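Local structure of thiamine pyrophosphokinase (Saccharomyces cerevisiae, 1IG0) at residues T40-N45 with I184-L189; Y93-L98 with I117-Q122; T125-C130 with V200-Q205; T204-L209 with F216-M221. The protein transfers a pyrophosphate group from ATP to thiamine, as the only yeast enzyme able to make the cofactor thiamine diphosphate. One frame throughout, in Å; residues are numbered along the deposited sequence.

In the fold
Contacts 1, 2 and 4 all reach one large mixed sheet whose parallel half runs 115-118, 93-96, 64-68, 38-43, 184-189, 216-221, while contact 3 joins two helices lying over it. Contact 2 is nested inside the long loop closed by contact 1, and its centre lies about 17 Å from that of contact 1 and 21 Å from that of contact 4. Contact 3 follows contact 2 along the chain and shares Thr204 and Gln205 with contact 4; their centres are about 9 Å apart. Contacts 2 and 3 both touch bound thiamine. Contact 3 touches each of the others, so its helices join the strand pairs to a thiamine site that includes residues of the second subunit.

Contact 1: residues T40-N45 with I184-L189; sequences TLLILN and ISLLAL
Thr40 to Ile43 pair with Leu186 to Leu189 as parallel neighbours, the short strand axes 4.7 Å apart and inclined by 22°, in the large mixed sheet of the alpha-beta-alpha part of the fold. Five backbone bonds zip the pair from Thr40 N on Ser185 O to Leu44 N on Leu189 O, and Leu42 serves twice: its N gives to Leu187 O and its O receives Leu189 N, each at 2.8 Å. Side chains alternate between the two faces. On the face of Thr40, Leu42, Leu186 and Ala188, methyl CD1 of Leu186 reaches back to the neighbouring strand and lies 3.8 Å from Leu42 CB, close also to Thr40 CB and CG2. Helix 126-139 covers this face through Ile134, Phe138 and Cys130. On the other face, where Ile58 of helix 52-61 packs, Leu41 carries CG trans to its own N (chi1 173°); its CD1 is thereby laid over the partner strand, 3.5 Å from Leu187 O. Leu189, with CG beside its N instead (chi1 -65°), slants across Leu41, and the two methyls Leu41 CD1 and Leu189 CD1 meet at 4.0 Å.

Contact 2: residues Y93-L98 with I117-Q122; sequences YIIGDL and IKQTTQ. With VIB (3-(4-amino-2-methyl-pyrimidin-5-ylmethyl)-5-(2-hydroxy-ethyl)-4-methyl-thiazol-3-ium), chain D.
Ile95 and Ile117 sit on the same face of two neighbouring parallel strands, their side chains crossing at a slant, and Ile95 is the one to follow. Its CB lies 3.8 Å from Ile117 O. CG1, turned opposite the backbone N (chi1 -172°), moves closer to that oxygen, at 3.4 Å, and touches Ile117 CB at 4.0 Å. The terminal CD1 then spans two residues, with Ile117 CG2 at 4.0 Å and Gln119 CG at 4.1 Å. Beneath these side chains Ile117 N donates to Ile94 O and Gly96 N to Ile117 O, both nearly straight at the acceptor. The last bond differs: Gln119 N reaches Gly96 O from above the carbonyl plane, 57° out of it, where the chain leaves the strand. Gly96 itself has phi 153°, a conformation in which a CB would run into the preceding carbonyl oxygen. Beyond it Leu98 lays CD1 against Lys118 CB at 3.6 Å. Farther along, Gln122 O accepts a hydrogen bond of 3.0 Å from thiamine N4A, the amino group of the pyrimidine, while Trp270 of the second subunit packs on Gln122. Strands 93-96 and 115-118 belong to a beta-alpha-beta unit linked through helix 103-111; on the face bearing Ile95 and Ile117, Cys130 and Leu133 of helix 126-139 lie against them, and strand 64-68 flanks 93-96.

Contact 3: residues T125-C130 with V200-Q205; sequences TDFTKC and VHSITQ. With VIB (3-(4-amino-2-methyl-pyrimidin-5-ylmethyl)-5-(2-hydroxy-ethyl)-4-methyl-thiazol-3-ium), chain D.
Phe127 and Gln205 carry the flat stacking here, between two helices whose short axes run 10.9 Å apart at 30°. The amide of Gln205 lies almost parallel to the phenyl ring, 6° between planes, and CG of Gln205 sits over the ring centre, 3.6 Å from the centroid, as a CH-pi contact. A bend in the glutamine chain at chi2 folds the amide back along the ring. A second CH-pi contact sets methyl CG2 of Thr125 over one face of the His201 imidazole, 3.5 Å from its centroid, while CB of Phe127 touches that ring at its edge. Among the polar contacts, Gln205 NE2 donates to Thr128 OG1 at 3.2 Å, with the hydroxyl in the amide plane but the bond bent to 135° at hydrogen. Thr125 OG1 accepts from Thr128 N at 3.1 Å, the N-cap bond that closes the first turn of helix 126-139. The distance from Thr125 OG1 to His201 NE2 is 2.6 Å. Replacing Phe127 by an alanine would probably strip the Gln205 amide of its stacking surface, leaving it freer to swing away from Thr128, and open a gap toward Leu42 and Tyr220. Thiamine adjoins this same helix start, its O1 lying 3.3 Å from Thr125 CA, and Ser286 of the second subunit packs on Thr125. The capped helix N-terminus therefore forms part of a compound thiamine site built by both subunits of the dimer.

Contact 4: residues T204-L209 with F216-M221; sequences TQLYTL and FKLCYM
Tyr220 meets Leu206 at the edge of its ring: Leu206 CG lies near the ring plane, 3.8 Å from CE1, with CD1 of the same leucine close by. The phenol oxygen continues past to Gln205 CB, 3.6 Å from OH, and is hydrogen-bonded to Ser202 O one helical turn back. Phe127 of helix 126-139 also packs against Tyr220. The other aromatic, Phe216, receives Leu209 CD2 obliquely, 3.9 Å from its CD1. Between the two rings stands Leu218, whose CG is trans to its N; this torsion (chi1 171°) carries the branched end toward the helix. There it fits between two leucines spaced three residues apart: Leu206 CD2 approaches Leu218 CG at 3.7 Å, and Leu209 CD1 approaches Leu218 CD2 at 3.8 Å, each crossing it at about a right angle. Leu206 CD2 also presses on the strand backbone, 3.5 Å from Leu218 O. An alanine in place of Leu206 would probably open a gap between Leu218 CG and the edge of Tyr220, leaving Leu218 with Leu209 as its main leucine partner on the helix. The contact is wholly buried, and the short segments 204-209 and 216-221 run nearly antiparallel, at 168°. This is the returning half of the beta-alpha-beta crossover from strand 184-189 through helix 196-212 to strand 216-221. Leu186 and Ala188 of the former strand touch Phe216, Leu218 and Tyr220, strand 225-230 flanks the other side of 216-221, and Val279 of the second subunit packs against Thr204 and Tyr207 of the helix.

Contact 1: residues T40-N45 with I184-L189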
# COMPACT_ATOMS: atom_id res chain seq x y z
N THR B 40 -8.07 -1.47 -21.93
CA THR B 40 -6.62 -1.43 -21.93
C THR B 40 -6.04 -2.18 -20.75
O THR B 40 -6.58 -2.15 -19.64
CB THR B 40 -6.10 0.03 -21.85
OG1 THR B 40 -6.57 0.78 -22.98
CG2 THR B 40 -4.57 0.06 -21.83
N LEU B 41 -4.94 -2.88 -21.01
CA LEU B 41 -4.23 -3.61 -19.96
C LEU B 41 -2.95 -2.81 -19.77
O LEU B 41 -2.11 -2.74 -20.66
CB LEU B 41 -3.89 -5.03 -20.41
CG LEU B 41 -3.00 -5.82 -19.44
CD1 LEU B 41 -3.71 -5.98 -18.10
CD2 LEU B 41 -2.67 -7.18 -20.04
N LEU B 42 -2.81 -2.20 -18.60
CA LEU B 42 -1.64 -1.40 -18.30
C LEU B 42 -0.66 -2.14 -17.41
O LEU B 42 -1.02 -2.59 -16.32
CB LEU B 42 -2.06 -0.09 -17.62
CG LEU B 42 -0.95 0.82 -17.10
CD1 LEU B 42 -0.05 1.25 -18.24
CD2 LEU B 42 -1.58 2.04 -16.42
N ILE B 43 0.58 -2.27 -17.88
CA ILE B 43 1.61 -2.95 -17.12
C ILE B 43 2.59 -1.93 -16.57
O ILE B 43 3.25 -1.22 -17.33
CB ILE B 43 2.39 -3.96 -17.99
CG1 ILE B 43 1.41 -4.95 -18.63
CG2 ILE B 43 3.41 -4.71 -17.14
CD1 ILE B 43 2.07 -5.94 -19.57
N LEU B 44 2.68 -1.85 -15.25
CA LEU B 44 3.58 -0.91 -14.60
C LEU B 44 4.92 -1.58 -14.28
O LEU B 44 5.03 -2.81 -14.34
CB LEU B 44 2.92 -0.34 -13.34
CG LEU B 44 1.64 0.43 -13.68
CD1 LEU B 44 0.90 0.82 -12.42
CD2 LEU B 44 1.99 1.66 -14.51
N ASN B 45 5.92 -0.78 -13.94
CA ASN B 45 7.25 -1.31 -13.66
C ASN B 45 7.44 -2.04 -12.33
O ASN B 45 7.95 -1.48 -11.36
CB ASN B 45 8.29 -0.19 -13.79
CG ASN B 45 9.71 -0.70 -13.68
OD1 ASN B 45 10.01 -1.83 -14.07
ND2 ASN B 45 10.61 0.14 -13.16
N ILE B 184 -13.44 3.63 -20.96
CA ILE B 184 -12.21 2.86 -21.13
C ILE B 184 -11.99 1.99 -19.91
O ILE B 184 -11.65 2.49 -18.83
CB ILE B 184 -10.98 3.79 -21.30
CG1 ILE B 184 -11.15 4.67 -22.53
CG2 ILE B 184 -9.71 2.95 -21.42
CD1 ILE B 184 -10.02 5.67 -22.73
N SER B 185 -12.20 0.68 -20.07
CA SER B 185 -11.99 -0.25 -18.97
C SER B 185 -10.49 -0.47 -18.86
O SER B 185 -9.86 -1.05 -19.74
CB SER B 185 -12.70 -1.58 -19.26
OG SER B 185 -12.57 -2.46 -18.16
N LEU B 186 -9.91 0.02 -17.76
CA LEU B 186 -8.47 -0.08 -17.54
C LEU B 186 -8.08 -1.01 -16.39
O LEU B 186 -8.45 -0.78 -15.24
CB LEU B 186 -7.92 1.33 -17.28
CG LEU B 186 -6.43 1.52 -16.99
CD1 LEU B 186 -5.60 1.10 -18.20
CD2 LEU B 186 -6.18 2.99 -16.65
N LEU B 187 -7.34 -2.06 -16.72
CA LEU B 187 -6.87 -3.02 -15.72
C LEU B 187 -5.36 -2.84 -15.61
O LEU B 187 -4.65 -2.95 -16.60
CB LEU B 187 -7.21 -4.45 -16.15
CG LEU B 187 -6.96 -5.55 -15.12
CD1 LEU B 187 -7.85 -5.33 -13.90
CD2 LEU B 187 -7.26 -6.91 -15.75
N ALA B 188 -4.88 -2.57 -14.40
CA ALA B 188 -3.45 -2.35 -14.20
C ALA B 188 -2.73 -3.43 -13.40
O ALA B 188 -3.25 -3.93 -12.39
CB ALA B 188 -3.22 -0.99 -13.55
N LEU B 189 -1.53 -3.77 -13.85
CA LEU B 189 -0.70 -4.77 -13.19
C LEU B 189 0.59 -4.11 -12.70
O LEU B 189 1.16 -3.25 -13.38
CB LEU B 189 -0.33 -5.89 -14.18
CG LEU B 189 -1.44 -6.79 -14.74
CD1 LEU B 189 -0.87 -7.69 -15.83
CD2 LEU B 189 -2.05 -7.62 -13.62

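Contact 2: residues Y93-L98 with I117-Q122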
# COMPACT_ATOMS: atom_id res chain seq x y z
N TYR B 93 2.19 0.02 -26.95
CA TYR B 93 3.05 1.16 -26.65
C TYR B 93 3.97 0.92 -25.47
O TYR B 93 3.70 0.10 -24.59
CB TYR B 93 2.23 2.41 -26.30
CG TYR B 93 1.28 2.93 -27.35
CD1 TYR B 93 -0.06 2.54 -27.35
CD2 TYR B 93 1.70 3.86 -28.30
CE1 TYR B 93 -0.97 3.08 -28.26
CE2 TYR B 93 0.80 4.40 -29.22
CZ TYR B 93 -0.53 4.01 -29.19
OH TYR B 93 -1.42 4.57 -30.07
N ILE B 94 5.07 1.67 -25.46
CA ILE B 94 6.05 1.67 -24.37
C ILE B 94 6.32 3.16 -24.23
O ILE B 94 6.74 3.81 -25.19
CB ILE B 94 7.36 0.95 -24.73
CG1 ILE B 94 7.12 -0.55 -24.89
CG2 ILE B 94 8.39 1.20 -23.64
CD1 ILE B 94 8.39 -1.34 -25.21
N ILE B 95 6.07 3.71 -23.05
CA ILE B 95 6.28 5.14 -22.85
C ILE B 95 6.94 5.45 -21.51
O ILE B 95 6.68 4.78 -20.50
CB ILE B 95 4.94 5.90 -22.98
CG1 ILE B 95 5.19 7.41 -22.97
CG2 ILE B 95 4.00 5.49 -21.86
CD1 ILE B 95 3.97 8.22 -23.34
N GLY B 96 7.80 6.46 -21.51
CA GLY B 96 8.51 6.87 -20.31
C GLY B 96 9.82 7.52 -20.72
O GLY B 96 10.03 7.75 -21.91
N ASP B 97 10.70 7.81 -19.77
CA ASP B 97 11.98 8.43 -20.11
C ASP B 97 12.90 7.41 -20.77
O ASP B 97 13.87 7.77 -21.44
CB ASP B 97 12.63 9.06 -18.87
CG ASP B 97 13.07 8.04 -17.85
OD1 ASP B 97 12.78 8.24 -16.65
OD2 ASP B 97 13.73 7.04 -18.23
N LEU B 98 12.58 6.13 -20.57
CA LEU B 98 13.31 5.02 -21.17
C LEU B 98 14.73 4.71 -20.69
O LEU B 98 15.40 3.86 -21.27
CB LEU B 98 13.34 5.19 -22.69
CG LEU B 98 12.02 5.57 -23.37
CD1 LEU B 98 12.21 5.59 -24.87
CD2 LEU B 98 10.92 4.58 -22.98
N ILE B 117 7.55 5.57 -27.17
CA ILE B 117 7.52 7.02 -27.01
C ILE B 117 8.33 7.48 -25.81
O ILE B 117 8.11 7.02 -24.68
CB ILE B 117 6.06 7.52 -26.84
CG1 ILE B 117 5.22 7.09 -28.04
CG2 ILE B 117 6.05 9.04 -26.69
CD1 ILE B 117 3.74 7.36 -27.87
N LYS B 118 9.26 8.39 -26.05
CA LYS B 118 10.11 8.91 -24.99
C LYS B 118 9.57 10.24 -24.46
O LYS B 118 9.19 11.12 -25.23
CB LYS B 118 11.54 9.10 -25.52
CG LYS B 118 12.55 9.62 -24.50
CD LYS B 118 13.97 9.47 -25.03
CE LYS B 118 15.01 10.02 -24.07
NZ LYS B 118 14.97 11.50 -23.98
N GLN B 119 9.52 10.35 -23.14
CA GLN B 119 9.05 11.55 -22.45
C GLN B 119 10.01 11.75 -21.27
O GLN B 119 10.06 10.92 -20.36
CB GLN B 119 7.62 11.37 -21.96
CG GLN B 119 6.58 11.31 -23.07
CD GLN B 119 6.35 12.67 -23.72
OE1 GLN B 119 5.57 13.48 -23.22
NE2 GLN B 119 7.04 12.93 -24.82
N THR B 120 10.75 12.85 -21.29
CA THR B 120 11.75 13.12 -20.26
C THR B 120 11.32 13.89 -19.01
O THR B 120 12.05 13.90 -18.02
CB THR B 120 12.95 13.88 -20.86
OG1 THR B 120 12.54 15.19 -21.25
CG2 THR B 120 13.49 13.14 -22.07
N THR B 121 10.15 14.52 -19.04
CA THR B 121 9.71 15.30 -17.89
C THR B 121 9.71 14.51 -16.59
O THR B 121 9.20 13.39 -16.52
CB THR B 121 8.29 15.88 -18.10
OG1 THR B 121 7.96 16.72 -16.99
CG2 THR B 121 7.26 14.76 -18.21
N GLN B 122 10.29 15.11 -15.56
CA GLN B 122 10.36 14.49 -14.24
C GLN B 122 9.30 15.11 -13.33
O GLN B 122 9.39 15.03 -12.11
CB GLN B 122 11.74 14.69 -13.62
CG GLN B 122 12.86 13.96 -14.34
CD GLN B 122 12.56 12.49 -14.53
OE1 GLN B 122 12.07 12.07 -15.59
NE2 GLN B 122 12.84 11.68 -13.51
CM2 VIB D . 7.12 18.05 -5.35
N4A VIB D . 9.04 16.76 -9.73
CM4 VIB D . 11.19 12.09 -10.39
O1 VIB D . 7.45 9.13 -11.35
C7 VIB D . 8.86 9.21 -11.54
C6 VIB D . 9.22 10.57 -12.19
C2 VIB D . 7.87 13.38 -9.85
S1 VIB D . 7.14 12.26 -11.04
C5 VIB D . 8.84 11.69 -11.23
C4 VIB D . 9.69 12.37 -10.43
N3 VIB D . 9.12 13.27 -9.71
C7A VIB D . 9.84 14.14 -8.75
C4A VIB D . 8.77 16.43 -8.39
N3A VIB D . 8.11 17.36 -7.57
C2A VIB D . 7.83 17.05 -6.23
N1A VIB D . 8.20 15.80 -5.71
C6A VIB D . 8.86 14.86 -6.53
C5A VIB D . 9.15 15.16 -7.87

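Contact 3: residues T125-C130 with V200-Q205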
# COMPACT_ATOMS: atom_id res chain seq x y z
N THR B 125 4.45 11.25 -13.45
CA THR B 125 4.82 9.85 -13.29
C THR B 125 4.64 9.12 -14.60
O THR B 125 4.00 9.63 -15.53
CB THR B 125 3.95 9.18 -12.23
OG1 THR B 125 2.58 9.23 -12.65
CG2 THR B 125 4.10 9.89 -10.88
N ASP B 126 5.20 7.92 -14.70
CA ASP B 126 5.04 7.13 -15.91
C ASP B 126 3.57 6.77 -16.03
O ASP B 126 3.04 6.62 -17.13
CB ASP B 126 5.89 5.86 -15.85
CG ASP B 126 7.37 6.13 -15.97
OD1 ASP B 126 7.76 6.98 -16.81
OD2 ASP B 126 8.16 5.49 -15.24
N PHE B 127 2.90 6.63 -14.88
CA PHE B 127 1.49 6.29 -14.86
C PHE B 127 0.69 7.38 -15.57
O PHE B 127 -0.13 7.10 -16.45
CB PHE B 127 1.00 6.15 -13.41
CG PHE B 127 -0.23 5.30 -13.26
CD1 PHE B 127 -0.25 4.24 -12.36
CD2 PHE B 127 -1.37 5.55 -14.02
CE1 PHE B 127 -1.39 3.44 -12.22
CE2 PHE B 127 -2.51 4.76 -13.89
CZ PHE B 127 -2.52 3.70 -12.98
N THR B 128 0.94 8.64 -15.20
CA THR B 128 0.24 9.76 -15.82
C THR B 128 0.57 9.82 -17.31
O THR B 128 -0.29 10.14 -18.13
CB THR B 128 0.61 11.09 -15.16
OG1 THR B 128 0.17 11.08 -13.80
CG2 THR B 128 -0.05 12.26 -15.89
N LYS B 129 1.82 9.53 -17.66
CA LYS B 129 2.23 9.54 -19.06
C LYS B 129 1.42 8.49 -19.82
O LYS B 129 1.01 8.70 -20.96
CB LYS B 129 3.72 9.23 -19.17
CG LYS B 129 4.65 10.31 -18.63
CD LYS B 129 6.11 9.92 -18.80
CE LYS B 129 7.05 11.04 -18.40
NZ LYS B 129 6.96 11.39 -16.95
N CYS B 130 1.20 7.35 -19.17
CA CYS B 130 0.45 6.26 -19.78
C CYS B 130 -1.03 6.56 -19.99
O CYS B 130 -1.55 6.37 -21.08
CB CYS B 130 0.60 4.98 -18.94
SG CYS B 130 2.24 4.23 -19.02
N VAL B 200 1.19 4.46 -3.28
CA VAL B 200 0.36 5.61 -2.96
C VAL B 200 -0.03 6.38 -4.22
O VAL B 200 -1.18 6.80 -4.36
CB VAL B 200 1.06 6.58 -1.98
CG1 VAL B 200 0.19 7.81 -1.74
CG2 VAL B 200 1.34 5.87 -0.66
N HIS B 201 0.92 6.57 -5.14
CA HIS B 201 0.60 7.28 -6.37
C HIS B 201 -0.47 6.51 -7.13
O HIS B 201 -1.40 7.10 -7.68
CB HIS B 201 1.82 7.43 -7.27
CG HIS B 201 1.49 8.07 -8.59
ND1 HIS B 201 1.10 9.39 -8.70
CD2 HIS B 201 1.43 7.55 -9.84
CE1 HIS B 201 0.81 9.66 -9.96
NE2 HIS B 201 1.00 8.56 -10.67
N SER B 202 -0.33 5.19 -7.17
CA SER B 202 -1.31 4.36 -7.86
C SER B 202 -2.70 4.63 -7.29
O SER B 202 -3.69 4.65 -8.03
CB SER B 202 -0.97 2.88 -7.71
OG SER B 202 0.17 2.55 -8.49
N ILE B 203 -2.78 4.85 -5.99
CA ILE B 203 -4.06 5.12 -5.35
C ILE B 203 -4.60 6.49 -5.75
O ILE B 203 -5.80 6.65 -5.95
CB ILE B 203 -3.96 5.04 -3.81
CG1 ILE B 203 -3.60 3.61 -3.39
CG2 ILE B 203 -5.27 5.47 -3.18
CD1 ILE B 203 -4.56 2.56 -3.90
N THR B 204 -3.72 7.48 -5.88
CA THR B 204 -4.17 8.82 -6.27
C THR B 204 -4.85 8.77 -7.64
O THR B 204 -5.81 9.51 -7.88
CB THR B 204 -3.00 9.83 -6.35
OG1 THR B 204 -2.12 9.49 -7.44
CG2 THR B 204 -2.21 9.83 -5.05
N GLN B 205 -4.36 7.91 -8.52
CA GLN B 205 -4.92 7.78 -9.86
C GLN B 205 -6.41 7.43 -9.82
O GLN B 205 -7.19 7.91 -10.64
CB GLN B 205 -4.17 6.70 -10.65
CG GLN B 205 -2.76 7.09 -11.10
CD GLN B 205 -2.75 8.15 -12.19
OE1 GLN B 205 -3.71 8.29 -12.95
NE2 GLN B 205 -1.65 8.89 -12.29
CM2 VIB D . 7.12 18.05 -5.35
N4A VIB D . 9.04 16.76 -9.73
CM4 VIB D . 11.19 12.09 -10.39
O1 VIB D . 7.45 9.13 -11.35
C7 VIB D . 8.86 9.21 -11.54
C6 VIB D . 9.22 10.57 -12.19
C2 VIB D . 7.87 13.38 -9.85
S1 VIB D . 7.14 12.26 -11.04
C5 VIB D . 8.84 11.69 -11.23
C4 VIB D . 9.69 12.37 -10.43
N3 VIB D . 9.12 13.27 -9.71
C7A VIB D . 9.84 14.14 -8.75
C4A VIB D . 8.77 16.43 -8.39
N3A VIB D . 8.11 17.36 -7.57
C2A VIB D . 7.83 17.05 -6.23
N1A VIB D . 8.20 15.80 -5.71
C6A VIB D . 8.86 14.86 -6.53
C5A VIB D . 9.15 15.16 -7.87

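Contact 4: residues T204-L209 with F216-M221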
# COMPACT_ATOMS: atom_id res chain seq x y z
N THR B 204 -3.72 7.48 -5.88
CA THR B 204 -4.17 8.82 -6.27
C THR B 204 -4.85 8.77 -7.64
O THR B 204 -5.81 9.51 -7.88
CB THR B 204 -3.00 9.83 -6.35
OG1 THR B 204 -2.12 9.49 -7.44
CG2 THR B 204 -2.21 9.83 -5.05
N GLN B 205 -4.36 7.91 -8.52
CA GLN B 205 -4.92 7.78 -9.86
C GLN B 205 -6.41 7.43 -9.82
O GLN B 205 -7.19 7.91 -10.64
CB GLN B 205 -4.17 6.70 -10.65
CG GLN B 205 -2.76 7.09 -11.10
CD GLN B 205 -2.75 8.15 -12.19
OE1 GLN B 205 -3.71 8.29 -12.95
NE2 GLN B 205 -1.65 8.89 -12.29
N LEU B 206 -6.80 6.58 -8.87
CA LEU B 206 -8.20 6.20 -8.74
C LEU B 206 -9.05 7.44 -8.49
O LEU B 206 -10.14 7.59 -9.06
CB LEU B 206 -8.38 5.20 -7.60
CG LEU B 206 -7.83 3.79 -7.85
CD1 LEU B 206 -7.84 2.98 -6.56
CD2 LEU B 206 -8.65 3.10 -8.92
N TYR B 207 -8.56 8.33 -7.63
CA TYR B 207 -9.27 9.56 -7.31
C TYR B 207 -9.20 10.60 -8.42
O TYR B 207 -10.23 11.15 -8.82
CB TYR B 207 -8.71 10.18 -6.02
CG TYR B 207 -9.04 9.43 -4.75
CD1 TYR B 207 -8.09 8.63 -4.12
CD2 TYR B 207 -10.30 9.55 -4.15
CE1 TYR B 207 -8.38 7.96 -2.93
CE2 TYR B 207 -10.60 8.88 -2.96
CZ TYR B 207 -9.64 8.09 -2.35
OH TYR B 207 -9.93 7.45 -1.17
N THR B 208 -8.00 10.86 -8.93
CA THR B 208 -7.83 11.87 -9.98
C THR B 208 -8.52 11.54 -11.30
O THR B 208 -9.12 12.41 -11.93
CB THR B 208 -6.34 12.15 -10.25
OG1 THR B 208 -5.67 10.95 -10.65
CG2 THR B 208 -5.67 12.71 -9.00
N LEU B 209 -8.43 10.29 -11.75
CA LEU B 209 -9.07 9.90 -12.99
C LEU B 209 -10.58 10.03 -12.85
O LEU B 209 -11.27 10.47 -13.76
CB LEU B 209 -8.72 8.45 -13.36
CG LEU B 209 -7.28 8.19 -13.81
CD1 LEU B 209 -7.10 6.70 -14.09
CD2 LEU B 209 -6.97 9.00 -15.06
N PHE B 216 -12.61 6.92 -17.68
CA PHE B 216 -11.74 5.81 -17.30
C PHE B 216 -12.38 5.02 -16.17
O PHE B 216 -13.05 5.58 -15.31
CB PHE B 216 -10.38 6.31 -16.80
CG PHE B 216 -9.37 6.57 -17.88
CD1 PHE B 216 -9.00 7.87 -18.21
CD2 PHE B 216 -8.74 5.50 -18.52
CE1 PHE B 216 -8.02 8.11 -19.17
CE2 PHE B 216 -7.76 5.73 -19.49
CZ PHE B 216 -7.40 7.04 -19.81
N LYS B 217 -12.17 3.71 -16.19
CA LYS B 217 -12.67 2.82 -15.15
C LYS B 217 -11.46 1.99 -14.77
O LYS B 217 -11.22 0.92 -15.33
CB LYS B 217 -13.79 1.92 -15.69
CG LYS B 217 -14.95 2.66 -16.33
CD LYS B 217 -16.10 1.70 -16.59
CE LYS B 217 -15.65 0.48 -17.37
NZ LYS B 217 -16.67 -0.60 -17.36
N LEU B 218 -10.70 2.50 -13.82
CA LEU B 218 -9.47 1.86 -13.37
C LEU B 218 -9.62 0.85 -12.24
O LEU B 218 -10.35 1.07 -11.27
CB LEU B 218 -8.46 2.93 -12.96
CG LEU B 218 -7.17 2.48 -12.26
CD1 LEU B 218 -6.34 1.60 -13.18
CD2 LEU B 218 -6.37 3.71 -11.84
N CYS B 219 -8.90 -0.26 -12.36
CA CYS B 219 -8.90 -1.30 -11.35
C CYS B 219 -7.53 -1.96 -11.32
O CYS B 219 -6.97 -2.28 -12.36
CB CYS B 219 -9.96 -2.36 -11.65
SG CYS B 219 -10.05 -3.69 -10.41
N TYR B 220 -7.00 -2.16 -10.12
CA TYR B 220 -5.71 -2.80 -9.97
C TYR B 220 -5.89 -4.26 -9.64
O TYR B 220 -6.77 -4.62 -8.85
CB TYR B 220 -4.88 -2.15 -8.85
CG TYR B 220 -4.48 -0.73 -9.12
CD1 TYR B 220 -5.26 0.34 -8.67
CD2 TYR B 220 -3.33 -0.44 -9.86
CE1 TYR B 220 -4.90 1.65 -8.95
CE2 TYR B 220 -2.97 0.87 -10.15
CZ TYR B 220 -3.76 1.91 -9.69
OH TYR B 220 -3.41 3.21 -9.98
N MET B 221 -5.07 -5.10 -10.25
CA MET B 221 -5.11 -6.53 -9.98
C MET B 221 -3.73 -6.87 -9.44
O MET B 221 -2.72 -6.67 -10.12
CB MET B 221 -5.37 -7.34 -11.24
CG MET B 221 -5.32 -8.84 -10.99
SD MET B 221 -5.66 -9.84 -12.45
CE MET B 221 -7.43 -9.89 -12.41